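Local coordinates for putative uncharacterized protein PH0594 (Pyrococcus horikoshii, PDB 4HXF) that probably acts as a serine peptidase, an acylaminoacyl peptidase of the prolyl oligopeptidase family that assembles into a self-compartmentalizing hexamer, at residues P370-G375 with G407-Y412; Q478-K483 with N533-L538. All blocks are in the same frame, centred on the assembly; numbering follows the deposited sequence.

In the fold
Both contacts lie in the alpha/beta hydrolase part of the chain, away from the inhibitor pocket and the magnesium sites. Interaction 1 comes first. It sets the loop between strands 361-368 and 378-384 against the start of strand 409-413, which lies between those two strands in the sheet. Helix 398-405 falls inside the loop this contact closes. Interaction 2 opens only after interaction 1 has closed, so the two neither nest nor cross. It joins the leads into strands 484-488 and 538-543, neighbours in the same mixed sheet, and spans helices 494-500, 504-511 and 521-524. The contact centres are 22 Å apart and the two do not touch.

Interaction 1 of 2, residues P370-G375 with G407-Y412; sequences PEIKEG and GYYIVY
Pro-370 rests on the face of the Tyr-409 ring. This is a CH-pi contact: Pro-370 CD lies 3.9 Å from the centroid of the Tyr-409 ring and 12° off its normal, so it stands over the middle of the ring. Tyr-409 has CG anti to its own carbonyl carbon (chi1 -83°), which turns one ring face to the proline.

A second apolar contact comes from Ile-372. Its CD1 reaches the outer part of the ring, 3.9 Å from Tyr-409 CE1, and the two side chains cross at about a right angle.

The other contacts are of proline with backbone. Pro-370 CB meets Gly-407 C at 3.6 Å, and Pro-370 CD lies 3.6 Å from Tyr-408 O. Gly-407 has positive phi (99°) and is the C-prime residue of the Schellman motif that ends helix 398-405. A side chain here would be jammed against the preceding carbonyl oxygen.

The hydroxyl of Tyr-409 is hydrogen-bonded to Glu-452. With an alanine in place of Tyr-409, Pro-370 CD and Ile-372 CD1 would probably lose the ring they pack on, and Glu-452 would lose this hydroxyl partner.

Phe-448 of helix 436-451 also meets the Tyr-409 ring. The backbone of Tyr-409 pairs with Pro-379 and Ile-381 of strand 378-384, and Ile-410 pairs with Ile-368 of strand 361-368. The loop 370-375 therefore packs beside the start of the strand that these two flank.

Interaction 2 of 2, residues Q478-K483 with N533-L538; sequences QSDLFK and NVKAPL
Lys-483 meets Ala-536 and Pro-537 where the chain enters two neighbouring parallel strands of the alpha/beta hydrolase sheet, 484-488 and 538-543. The approach is of side chain to backbone. Ala-536 CB points at the first segment and lies 3.4 Å from Phe-482 O. Pro-537 CD comes close to Lys-483 O, at 3.2 Å.

Farther from the strands the contact becomes polar. Asp-480 OD1 and Lys-535 NZ form a salt bridge. Its modelled length of 2.3 Å is very short, and the aspartate has a second conformer, so the exact geometry is doubtful. Lys-535 bends at chi3 and chi4 (-146° and 51°), which curls its ammonium group back over its own segment. There NZ also donates to Asn-533 O at 2.9 Å, in the carbonyl plane. A water lies between Lys-535 NZ and Ser-479 O, 2.9 Å from Ser-479 O. It probably links the segments a second time, but its short distance to NZ shares the doubt about the aspartate.

Ser-479 is the first residue to leave helical angles after helix 467-478. Its OG accepts from Leu-481 N at 3.0 Å, an ST turn that shapes the bend carrying Asp-480.

Asn-533 ND2 donates to Thr-477 O near the end of that helix. The Val-534 side chain touches Thr-477 too, and Leu-561 of helix 552-563. Phe-482 packs on Ile-460 and Ile-462 of strand 460-465, and the backbones of Pro-537 and Gly-485 pair as the two strands begin.

Interaction 1 of 2, residues P370-G375 with G407-Y412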
ATOM      1  N   PRO A 370      15.784   5.343 -52.510  1.00 19.08           N
ATOM      2  CA  PRO A 370      14.872   4.275 -52.123  1.00 18.46           C
ATOM      3  C   PRO A 370      14.676   3.289 -53.261  1.00 21.44           C
ATOM      4  O   PRO A 370      15.138   3.512 -54.385  1.00 22.54           O
ATOM      5  CB  PRO A 370      13.577   5.054 -51.850  1.00 18.85           C
ATOM      6  CG  PRO A 370      13.602   6.100 -52.887  1.00 19.51           C
ATOM      7  CD  PRO A 370      15.037   6.566 -52.871  1.00 17.32           C
ATOM      8  N   GLU A 371      14.068   2.173 -52.928  1.00 24.13           N
ATOM      9  CA  GLU A 371      13.703   1.102 -53.907  1.00 31.55           C
ATOM     10  C   GLU A 371      12.600   1.758 -54.693  1.00 33.31           C
ATOM     11  O   GLU A 371      11.589   2.331 -54.159  1.00 48.59           O
ATOM     12  CB  GLU A 371      13.314  -0.217 -53.174  1.00 30.58           C
ATOM     13  N   ILE A 372      12.984   2.088 -55.896  1.00 33.90           N
ATOM     14  CA  ILE A 372      12.066   2.457 -56.880  1.00 33.62           C
ATOM     15  C   ILE A 372      12.596   1.724 -58.176  1.00 39.96           C
ATOM     16  O   ILE A 372      13.821   1.338 -58.297  1.00 40.41           O
ATOM     17  CB  ILE A 372      11.868   3.991 -57.092  1.00 32.56           C
ATOM     18  CG1 ILE A 372      13.237   4.752 -57.058  1.00 33.96           C
ATOM     19  CG2 ILE A 372      10.910   4.469 -55.988  1.00 43.20           C
ATOM     20  CD1 ILE A 372      13.354   6.272 -57.325  1.00 28.66           C
ATOM     21  N   LYS A 373      11.679   1.579 -59.121  1.00 38.34           N
ATOM     22  CA  LYS A 373      12.011   0.979 -60.473  1.00 45.50           C
ATOM     23  C   LYS A 373      12.354   2.070 -61.481  1.00 48.92           C
ATOM     24  O   LYS A 373      12.077   3.227 -61.208  1.00 41.08           O
ATOM     25  CB  LYS A 373      10.858   0.089 -61.002  1.00 49.32           C
ATOM     26  N   GLU A 374      12.945   1.703 -62.647  1.00 49.80           N
ATOM     27  CA  GLU A 374      13.378   2.702 -63.675  1.00 51.84           C
ATOM     28  C   GLU A 374      12.289   3.787 -64.092  1.00 52.08           C
ATOM     29  O   GLU A 374      12.623   4.963 -64.363  1.00 48.97           O
ATOM     30  CB  GLU A 374      13.980   1.983 -64.920  1.00 52.93           C
ATOM     31  N   GLY A 375      11.004   3.437 -64.107  1.00 55.16           N
ATOM     32  CA  GLY A 375       9.944   4.449 -64.498  1.00 62.84           C
ATOM     33  C   GLY A 375       9.275   5.362 -63.429  1.00 68.38           C
ATOM     34  O   GLY A 375       8.308   6.139 -63.707  1.00 58.14           O
ATOM     35  N   GLY A 407      10.171   4.860 -49.066  1.00 19.15           N
ATOM     36  CA  GLY A 407      10.090   5.252 -50.472  1.00 18.90           C
ATOM     37  C   GLY A 407      10.563   6.698 -50.687  1.00 17.78           C
ATOM     38  O   GLY A 407      10.275   7.287 -51.743  1.00 19.21           O
ATOM     39  N   TYR A 408      11.336   7.235 -49.742  1.00 16.28           N
ATOM     40  CA  TYR A 408      11.880   8.601 -49.892  1.00 17.01           C
ATOM     41  C   TYR A 408      13.379   8.636 -50.195  1.00 15.87           C
ATOM     42  O   TYR A 408      14.139   7.870 -49.621  1.00 17.44           O
ATOM     43  CB  TYR A 408      11.656   9.496 -48.658  1.00 16.03           C
ATOM     44  CG  TYR A 408      10.244   9.704 -48.158  1.00 16.83           C
ATOM     45  CD1 TYR A 408       9.533   8.708 -47.477  1.00 17.69           C
ATOM     46  CD2 TYR A 408       9.575  10.897 -48.428  1.00 17.10           C
ATOM     47  CE1 TYR A 408       8.219   8.862 -47.080  1.00 18.89           C
ATOM     48  CE2 TYR A 408       8.238  11.046 -48.012  1.00 16.77           C
ATOM     49  CZ  TYR A 408       7.608  10.088 -47.332  1.00 18.23           C
ATOM     50  OH  TYR A 408       6.318  10.274 -46.915  1.00 19.71           O
ATOM     51  N   TYR A 409      13.753   9.499 -51.120  1.00 16.06           N
ATOM     52  CA  TYR A 409      15.143   9.956 -51.166  1.00 15.59           C
ATOM     53  C   TYR A 409      15.439  10.697 -49.872  1.00 15.96           C
ATOM     54  O   TYR A 409      14.615  11.457 -49.371  1.00 16.15           O
ATOM     55  CB  TYR A 409      15.397  10.929 -52.314  1.00 16.09           C
ATOM     56  CG  TYR A 409      15.659  10.264 -53.662  1.00 17.81           C
ATOM     57  CD1 TYR A 409      14.608  10.060 -54.551  1.00 18.50           C
ATOM     58  CD2 TYR A 409      16.948   9.884 -54.037  1.00 18.62           C
ATOM     59  CE1 TYR A 409      14.846   9.560 -55.834  1.00 20.60           C
ATOM     60  CE2 TYR A 409      17.190   9.355 -55.286  1.00 20.15           C
ATOM     61  CZ  TYR A 409      16.123   9.198 -56.175  1.00 20.20           C
ATOM     62  OH  TYR A 409      16.479   8.670 -57.435  1.00 21.20           O
ATOM     63  N   ILE A 410      16.657  10.558 -49.404  1.00 15.75           N
ATOM     64  CA  ILE A 410      17.177  11.284 -48.245  1.00 14.34           C
ATOM     65  C   ILE A 410      18.429  12.027 -48.759  1.00 14.54           C
ATOM     66  O   ILE A 410      19.291  11.432 -49.458  1.00 16.00           O
ATOM     67  CB  ILE A 410      17.646  10.289 -47.162  1.00 15.15           C
ATOM     68  CG1 ILE A 410      16.567   9.213 -46.875  1.00 15.76           C
ATOM     69  CG2 ILE A 410      18.110  10.991 -45.903  1.00 14.80           C
ATOM     70  CD1 ILE A 410      15.207   9.774 -46.388  1.00 13.94           C
ATOM     71  N   VAL A 411      18.471  13.322 -48.457  1.00 15.23           N
ATOM     72  CA  VAL A 411      19.625  14.127 -48.888  1.00 16.30           C
ATOM     73  C   VAL A 411      20.096  14.975 -47.734  1.00 16.04           C
ATOM     74  O   VAL A 411      19.329  15.546 -46.994  1.00 14.22           O
ATOM     75  CB  VAL A 411      19.351  14.955 -50.153  1.00 19.37           C
ATOM     76  CG1 VAL A 411      18.297  15.948 -50.032  1.00 23.75           C
ATOM     77  CG2 VAL A 411      20.678  15.662 -50.647  1.00 19.79           C
ATOM     78  N   TYR A 412      21.395  15.097 -47.594  1.00 14.93           N
ATOM     79  CA  TYR A 412      21.964  15.846 -46.465  1.00 14.04           C
ATOM     80  C   TYR A 412      23.451  16.256 -46.754  1.00 13.78           C
ATOM     81  O   TYR A 412      24.174  15.535 -47.472  1.00 16.39           O
ATOM     82  CB  TYR A 412      21.881  15.022 -45.193  1.00 14.95           C
ATOM     83  CG  TYR A 412      22.547  13.642 -45.136  1.00 14.99           C
ATOM     84  CD1 TYR A 412      21.880  12.484 -45.492  1.00 19.03           C
ATOM     85  CD2 TYR A 412      23.846  13.516 -44.747  1.00 16.16           C
ATOM     86  CE1 TYR A 412      22.537  11.289 -45.437  1.00 19.06           C
ATOM     87  CE2 TYR A 412      24.477  12.247 -44.636  1.00 17.90           C
ATOM     88  CZ  TYR A 412      23.746  11.155 -44.974  1.00 20.21           C
ATOM     89  OH  TYR A 412      24.438   9.950 -44.858  1.00 28.97           O
TER

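Interaction 2 of 2, residues Q478-K483 with N533-L538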
ATOM      1  N   GLN A 478      12.300  31.456 -46.699  1.00 16.52           N
ATOM      2  CA  GLN A 478      13.172  32.095 -47.670  1.00 17.50           C
ATOM      3  C   GLN A 478      13.135  31.427 -49.044  1.00 21.33           C
ATOM      4  O   GLN A 478      13.712  31.971 -49.984  1.00 21.41           O
ATOM      5  CB  GLN A 478      14.599  32.019 -47.170  1.00 16.43           C
ATOM      6  CG  GLN A 478      14.864  32.736 -45.835  1.00 17.38           C
ATOM      7  CD  GLN A 478      14.515  34.198 -45.888  1.00 17.11           C
ATOM      8  OE1 GLN A 478      14.796  34.895 -46.886  1.00 21.49           O
ATOM      9  NE2 GLN A 478      13.941  34.712 -44.755  1.00 19.04           N
ATOM     10  N   SER A 479      12.486  30.289 -49.187  1.00 19.73           N
ATOM     11  CA  SER A 479      12.493  29.581 -50.440  1.00 20.77           C
ATOM     12  C   SER A 479      11.100  29.052 -50.683  1.00 22.60           C
ATOM     13  O   SER A 479      10.343  28.801 -49.724  1.00 26.02           O
ATOM     14  CB  SER A 479      13.414  28.403 -50.305  1.00 19.25           C
ATOM     15  OG  SER A 479      13.486  27.486 -51.402  1.00 24.01           O
ATOM     16  N   ASP A 480      10.780  28.891 -51.932  1.00 22.14           N
ATOM     17  CA  ASP A 480       9.546  28.257 -52.304  0.50 24.29           C
ATOM     18  C   ASP A 480       9.794  26.817 -52.782  1.00 23.64           C
ATOM     19  O   ASP A 480       8.888  26.165 -53.302  1.00 24.29           O
ATOM     20  CB  ASP A 480       8.816  29.083 -53.407  0.50 27.88           C
ATOM     21  CG  ASP A 480       8.434  30.506 -52.961  0.50 33.51           C
ATOM     22  OD1 ASP A 480       8.050  30.711 -51.795  0.50 36.39           O
ATOM     23  OD2 ASP A 480       8.500  31.424 -53.836  0.50 41.71           O
ATOM     24  N   LEU A 481      10.998  26.294 -52.591  1.00 20.87           N
ATOM     25  CA  LEU A 481      11.289  24.967 -53.046  1.00 19.79           C
ATOM     26  C   LEU A 481      10.561  23.857 -52.302  1.00 21.81           C
ATOM     27  O   LEU A 481      10.211  22.874 -52.884  1.00 23.93           O
ATOM     28  CB  LEU A 481      12.834  24.728 -52.942  1.00 21.01           C
ATOM     29  CG  LEU A 481      13.413  23.401 -53.455  1.00 24.19           C
ATOM     30  CD1 LEU A 481      13.043  23.214 -54.943  1.00 29.07           C
ATOM     31  CD2 LEU A 481      14.944  23.432 -53.195  1.00 25.43           C
ATOM     32  N   PHE A 482      10.334  24.019 -50.995  1.00 17.44           N
ATOM     33  CA  PHE A 482       9.894  22.942 -50.123  1.00 18.21           C
ATOM     34  C   PHE A 482       8.395  22.843 -49.963  1.00 19.98           C
ATOM     35  O   PHE A 482       7.686  23.852 -49.917  1.00 20.27           O
ATOM     36  CB  PHE A 482      10.549  23.077 -48.756  1.00 19.54           C
ATOM     37  CG  PHE A 482      12.035  23.163 -48.828  1.00 18.15           C
ATOM     38  CD1 PHE A 482      12.688  24.374 -48.845  1.00 18.82           C
ATOM     39  CD2 PHE A 482      12.783  22.027 -48.982  1.00 17.71           C
ATOM     40  CE1 PHE A 482      14.028  24.504 -48.986  1.00 17.45           C
ATOM     41  CE2 PHE A 482      14.145  22.159 -49.159  1.00 17.63           C
ATOM     42  CZ  PHE A 482      14.782  23.357 -49.166  1.00 18.20           C
ATOM     43  N   LYS A 483       7.914  21.598 -49.946  1.00 16.60           N
ATOM     44  CA  LYS A 483       6.461  21.318 -49.926  1.00 18.38           C
ATOM     45  C   LYS A 483       5.933  21.072 -48.483  1.00 17.21           C
ATOM     46  O   LYS A 483       4.743  21.077 -48.255  1.00 18.13           O
ATOM     47  CB  LYS A 483       6.178  20.150 -50.796  1.00 20.96           C
ATOM     48  CG  LYS A 483       6.379  20.495 -52.283  1.00 26.11           C
ATOM     49  CD  LYS A 483       5.594  21.728 -52.750  1.00 29.81           C
ATOM     50  CE  LYS A 483       5.626  21.828 -54.290  1.00 34.82           C
ATOM     51  NZ  LYS A 483       7.047  22.081 -54.739  1.00 29.78           N
ATOM     52  N   ASN A 533       5.907  34.773 -45.152  1.00 16.19           N
ATOM     53  CA  ASN A 533       6.364  34.150 -46.377  1.00 16.67           C
ATOM     54  C   ASN A 533       6.057  32.673 -46.498  1.00 16.92           C
ATOM     55  O   ASN A 533       6.252  32.077 -47.619  1.00 17.69           O
ATOM     56  CB  ASN A 533       7.892  34.284 -46.512  1.00 16.30           C
ATOM     57  CG  ASN A 533       8.382  35.711 -46.689  1.00 19.00           C
ATOM     58  OD1 ASN A 533       7.620  36.653 -46.942  1.00 23.14           O
ATOM     59  ND2 ASN A 533       9.705  35.891 -46.602  1.00 19.70           N
ATOM     60  N   VAL A 534       5.758  32.037 -45.384  1.00 15.82           N
ATOM     61  CA  VAL A 534       5.607  30.560 -45.351  1.00 16.30           C
ATOM     62  C   VAL A 534       4.405  30.121 -46.187  1.00 18.22           C
ATOM     63  O   VAL A 534       3.281  30.721 -46.080  1.00 18.06           O
ATOM     64  CB  VAL A 534       5.505  30.011 -43.952  1.00 15.98           C
ATOM     65  CG1 VAL A 534       5.223  28.477 -43.915  1.00 15.42           C
ATOM     66  CG2 VAL A 534       6.743  30.389 -43.151  1.00 13.53           C
ATOM     67  N   LYS A 535       4.611  29.118 -47.024  1.00 17.65           N
ATOM     68  CA  LYS A 535       3.540  28.581 -47.846  1.00 20.24           C
ATOM     69  C   LYS A 535       3.376  27.070 -47.652  1.00 20.30           C
ATOM     70  O   LYS A 535       2.396  26.519 -48.113  1.00 22.47           O
ATOM     71  CB  LYS A 535       3.841  28.838 -49.329  1.00 25.22           C
ATOM     72  CG  LYS A 535       3.941  30.273 -49.736  1.00 31.42           C
ATOM     73  CD  LYS A 535       4.355  30.423 -51.206  1.00 38.69           C
ATOM     74  CE  LYS A 535       5.234  31.647 -51.434  1.00 53.18           C
ATOM     75  NZ  LYS A 535       6.446  31.792 -50.526  1.00 50.47           N
ATOM     76  N   ALA A 536       4.350  26.388 -47.073  1.00 17.87           N
ATOM     77  CA  ALA A 536       4.310  24.939 -46.939  1.00 16.82           C
ATOM     78  C   ALA A 536       3.836  24.529 -45.579  1.00 16.32           C
ATOM     79  O   ALA A 536       4.213  25.164 -44.595  1.00 16.16           O
ATOM     80  CB  ALA A 536       5.747  24.364 -47.141  1.00 17.95           C
ATOM     81  N   PRO A 537       3.057  23.462 -45.484  1.00 15.69           N
ATOM     82  CA  PRO A 537       2.688  22.968 -44.141  1.00 16.06           C
ATOM     83  C   PRO A 537       3.890  22.605 -43.277  1.00 16.01           C
ATOM     84  O   PRO A 537       4.886  22.016 -43.787  1.00 15.95           O
ATOM     85  CB  PRO A 537       1.840  21.722 -44.401  1.00 16.16           C
ATOM     86  CG  PRO A 537       2.055  21.450 -45.849  1.00 22.02           C
ATOM     87  CD  PRO A 537       2.484  22.656 -46.558  1.00 18.23           C
ATOM     88  N   LEU A 538       3.786  22.963 -42.023  1.00 16.11           N
ATOM     89  CA  LEU A 538       4.892  22.815 -41.076  1.00 15.77           C
ATOM     90  C   LEU A 538       4.398  22.135 -39.785  1.00 14.76           C
ATOM     91  O   LEU A 538       3.387  22.462 -39.229  1.00 14.94           O
ATOM     92  CB  LEU A 538       5.446  24.195 -40.736  1.00 15.13           C
ATOM     93  CG  LEU A 538       6.500  24.224 -39.621  1.00 14.79           C
ATOM     94  CD1 LEU A 538       7.833  23.498 -40.004  1.00 13.93           C
ATOM     95  CD2 LEU A 538       6.761  25.731 -39.291  1.00 15.93           C
TER
HETATM   96  O   HOH W   1       8.256  30.677 -49.193  1.00 37.69           O